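Local atomic coordinates of prolyl-ACP dehydrogenase (Oscillatoria sp., PDB entry 4IRN), a protein that oxidises the prolyl group carried on an acyl carrier protein with FAD as cofactor, in the biosynthesis of the cyanotoxin anatoxin-a. Residues A[159-164]-A[189-194]. Residues are numbered along the deposited sequence; the frame is centred on the assembly and turned at random.
Sequences SHAATE and GYKHYV. With FAD (flavin-adenine dinucleotide), chain I.
K191 runs its methylene chain past the backbone of 161-163, CG lying 4.0 Å from A161 CB and CD beside T163 O. A bend at the second torsion (chi2 -78°), the chain extended beyond it, carries the ammonium to A162 O and E164 OE1. NZ bonds A162 O at 2.8 Å, approaching from above the carbonyl plane, and forms a salt bridge with E164 OE1 at 2.9 Å, on the lone pair turned away from OE2. F206 O, on strand 202-208, is the third acceptor gripping NZ, while T176 and the backbone N of K175 bond the E164 carboxylate. On the cofactor's phosphate side, the H192 ring lies with one face against the E164 carbonyl carbon and the other over Y193 CE2; T163 OG1, hydrogen-bonded to A167 O, merely touches its edge in plane, 3.4 Å from CE1. V194 spreads both methyls against A161 CB, and its CG1 also reaches S159 CB. This middle-domain junction joins the ends of strands 158-161 and 184-191, from two different sheets, beside the isoalloxazine of FAD. H160 O accepts the flavin N3 hydrogen at 2.6 Å, and the amides of A162 and T163 both donate to O2, the latter nearly straight at 173°. Two amide donors on O2 would favour negative charge at the N1-C2=O2 end of a reduced flavin, while K191, through A162 O and E164, may steady the turn presenting them.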
loop_
_atom_site.group_PDB
_atom_site.type_symbol
_atom_site.label_atom_id
_atom_site.label_comp_id
_atom_site.label_asym_id
_atom_site.label_seq_id
_atom_site.Cartn_x
_atom_site.Cartn_y
_atom_site.Cartn_z
ATOM N N SER A 159 -29.302 13.928 19.976
ATOM C CA SER A 159 -28.257 12.943 20.176
ATOM C C SER A 159 -28.789 11.569 19.821
ATOM O O SER A 159 -29.982 11.295 19.983
ATOM C CB SER A 159 -27.773 12.957 21.621
ATOM O OG SER A 159 -26.896 14.045 21.848
ATOM N N HIS A 160 -27.899 10.719 19.309
ATOM C CA HIS A 160 -28.185 9.350 18.925
ATOM C C HIS A 160 -27.354 8.478 19.869
ATOM O O HIS A 160 -26.125 8.498 19.791
ATOM C CB HIS A 160 -27.818 9.141 17.440
ATOM C CG HIS A 160 -27.935 7.731 16.939
ATOM N ND1 HIS A 160 -26.845 6.869 16.993
ATOM C CD2 HIS A 160 -28.980 7.078 16.397
ATOM C CE1 HIS A 160 -27.265 5.732 16.470
ATOM N NE2 HIS A 160 -28.539 5.807 16.104
ATOM N N ALA A 161 -28.018 7.794 20.825
ATOM C CA ALA A 161 -27.352 6.925 21.802
ATOM C C ALA A 161 -27.720 5.467 21.572
ATOM O O ALA A 161 -28.816 5.022 21.936
ATOM C CB ALA A 161 -27.687 7.350 23.221
ATOM N N ALA A 162 -26.797 4.738 20.904
ATOM C CA ALA A 162 -26.954 3.329 20.553
ATOM C C ALA A 162 -25.833 2.472 21.092
ATOM O O ALA A 162 -26.118 1.437 21.680
ATOM C CB ALA A 162 -27.060 3.170 19.052
ATOM N N THR A 163 -24.567 2.898 20.913
ATOM C CA THR A 163 -23.373 2.155 21.359
ATOM C C THR A 163 -23.282 1.998 22.891
ATOM O O THR A 163 -23.739 2.873 23.618
ATOM C CB THR A 163 -22.097 2.767 20.749
ATOM O OG1 THR A 163 -21.012 1.857 20.905
ATOM C CG2 THR A 163 -21.710 4.076 21.389
ATOM N N GLU A 164 -22.688 0.890 23.360
ATOM C CA GLU A 164 -22.476 0.524 24.773
ATOM C C GLU A 164 -21.069 -0.091 24.982
ATOM O O GLU A 164 -20.493 -0.580 24.013
ATOM C CB GLU A 164 -23.531 -0.503 25.209
ATOM C CG GLU A 164 -24.963 -0.034 25.077
ATOM C CD GLU A 164 -26.011 -0.992 25.601
ATOM O OE1 GLU A 164 -27.209 -0.736 25.347
ATOM O OE2 GLU A 164 -25.648 -1.987 26.271
ATOM N N GLY A 189 -29.765 1.313 31.662
ATOM C CA GLY A 189 -28.581 0.980 30.873
ATOM C C GLY A 189 -27.501 2.040 30.864
ATOM O O GLY A 189 -27.614 3.070 31.537
ATOM N N TYR A 190 -26.434 1.781 30.105
ATOM C CA TYR A 190 -25.302 2.699 29.984
ATOM C C TYR A 190 -24.875 2.790 28.532
ATOM O O TYR A 190 -24.701 1.765 27.868
ATOM C CB TYR A 190 -24.155 2.274 30.921
ATOM C CG TYR A 190 -22.787 2.873 30.661
ATOM C CD1 TYR A 190 -22.561 4.244 30.785
ATOM C CD2 TYR A 190 -21.695 2.062 30.414
ATOM C CE1 TYR A 190 -21.290 4.794 30.602
ATOM C CE2 TYR A 190 -20.415 2.592 30.273
ATOM C CZ TYR A 190 -20.217 3.960 30.366
ATOM O OH TYR A 190 -18.955 4.471 30.200
ATOM N N LYS A 191 -24.782 4.023 28.026
ATOM C CA LYS A 191 -24.379 4.293 26.650
ATOM C C LYS A 191 -23.120 5.129 26.664
ATOM O O LYS A 191 -23.147 6.250 27.200
ATOM C CB LYS A 191 -25.471 5.035 25.851
ATOM C CG LYS A 191 -26.826 4.340 25.743
ATOM C CD LYS A 191 -26.847 3.234 24.722
ATOM C CE LYS A 191 -28.203 2.591 24.577
ATOM N NZ LYS A 191 -28.136 1.433 23.642
ATOM N N HIS A 192 -22.022 4.585 26.126
ATOM C CA HIS A 192 -20.819 5.373 26.017
ATOM C C HIS A 192 -20.792 6.034 24.640
ATOM O O HIS A 192 -21.542 5.603 23.764
ATOM C CB HIS A 192 -19.554 4.571 26.385
ATOM C CG HIS A 192 -19.098 3.470 25.459
ATOM N ND1 HIS A 192 -19.766 3.189 24.279
ATOM C CD2 HIS A 192 -18.036 2.644 25.559
ATOM C CE1 HIS A 192 -19.080 2.205 23.707
ATOM N NE2 HIS A 192 -18.037 1.838 24.442
ATOM N N TYR A 193 -20.035 7.127 24.485
ATOM C CA TYR A 193 -19.960 7.930 23.247
ATOM C C TYR A 193 -21.339 8.422 22.756
ATOM O O TYR A 193 -21.990 7.738 21.962
ATOM C CB TYR A 193 -19.176 7.242 22.101
ATOM C CG TYR A 193 -17.898 6.560 22.534
ATOM C CD1 TYR A 193 -16.812 7.299 22.992
ATOM C CD2 TYR A 193 -17.764 5.177 22.467
ATOM C CE1 TYR A 193 -15.637 6.674 23.410
ATOM C CE2 TYR A 193 -16.588 4.541 22.867
ATOM C CZ TYR A 193 -15.525 5.294 23.331
ATOM O OH TYR A 193 -14.367 4.667 23.728
ATOM N N VAL A 194 -21.790 9.588 23.241
ATOM C CA VAL A 194 -23.076 10.160 22.832
ATOM C C VAL A 194 -22.820 11.584 22.310
ATOM O O VAL A 194 -22.826 12.536 23.088
ATOM C CB VAL A 194 -24.164 10.096 23.957
ATOM C CG1 VAL A 194 -25.513 10.595 23.455
ATOM C CG2 VAL A 194 -24.303 8.690 24.534
HETATM P PA FAD I . -15.125 -2.379 19.132
HETATM O O1A FAD I . -16.464 -2.458 18.513
HETATM O O2A FAD I . -14.891 -2.688 20.602
HETATM O O5B FAD I . -14.142 -3.370 18.396
HETATM C C5B FAD I . -12.746 -3.384 18.737
HETATM C C4B FAD I . -11.956 -3.560 17.468
HETATM O O4B FAD I . -12.177 -4.881 16.948
HETATM C C3B FAD I . -12.273 -2.557 16.357
HETATM O O3B FAD I . -11.104 -1.815 16.046
HETATM C C2B FAD I . -12.783 -3.392 15.171
HETATM O O2B FAD I . -12.000 -3.123 14.018
HETATM C C1B FAD I . -12.541 -4.846 15.580
HETATM N N9A FAD I . -13.690 -5.727 15.374
HETATM C C8A FAD I . -14.793 -5.841 16.178
HETATM N N7A FAD I . -15.702 -6.670 15.722
HETATM C C5A FAD I . -15.163 -7.137 14.537
HETATM C C6A FAD I . -15.641 -8.043 13.559
HETATM N N6A FAD I . -16.817 -8.670 13.636
HETATM N N1A FAD I . -14.859 -8.276 12.482
HETATM C C2A FAD I . -13.679 -7.657 12.401
HETATM N N3A FAD I . -13.122 -6.801 13.263
HETATM C C4A FAD I . -13.915 -6.570 14.311
HETATM N N1 FAD I . -22.119 5.786 19.016
HETATM C C2 FAD I . -23.435 6.130 19.223
HETATM O O2 FAD I . -24.287 5.266 19.430
HETATM N N3 FAD I . -23.819 7.469 19.224
HETATM C C4 FAD I . -22.981 8.541 19.035
HETATM O O4 FAD I . -23.433 9.685 19.059
HETATM C C4X FAD I . -21.578 8.181 18.823
HETATM N N5 FAD I . -20.705 9.151 18.668
HETATM C C5X FAD I . -19.362 8.798 18.533
HETATM C C6 FAD I . -18.423 9.820 18.365
HETATM C C7 FAD I . -17.070 9.541 18.204
HETATM C C7M FAD I . -16.103 10.664 17.933
HETATM C C8 FAD I . -16.635 8.197 18.235
HETATM C C8M FAD I . -15.183 7.835 18.059
HETATM C C9 FAD I . -17.563 7.181 18.420
HETATM C C9A FAD I . -18.921 7.448 18.562
HETATM N N10 FAD I . -19.899 6.427 18.733
HETATM C C10 FAD I . -21.226 6.756 18.846
HETATM C "C1'" FAD I . -19.454 5.022 18.874
HETATM C "C2'" FAD I . -18.825 4.544 17.573
HETATM O "O2'" FAD I . -19.814 4.222 16.599
HETATM C "C3'" FAD I . -17.878 3.372 17.836
HETATM O "O3'" FAD I . -16.541 3.777 17.554
HETATM C "C4'" FAD I . -18.204 2.103 17.046
HETATM O "O4'" FAD I . -19.525 1.658 17.362
HETATM C "C5'" FAD I . -17.170 1.006 17.225
HETATM O "O5'" FAD I . -17.190 0.509 18.574
HETATM P P FAD I . -15.817 0.384 19.400
HETATM O O1P FAD I . -14.912 1.529 19.140
HETATM O O2P FAD I . -16.452 0.167 20.753
HETATM O O3P FAD I . -14.814 -0.799 19.005
#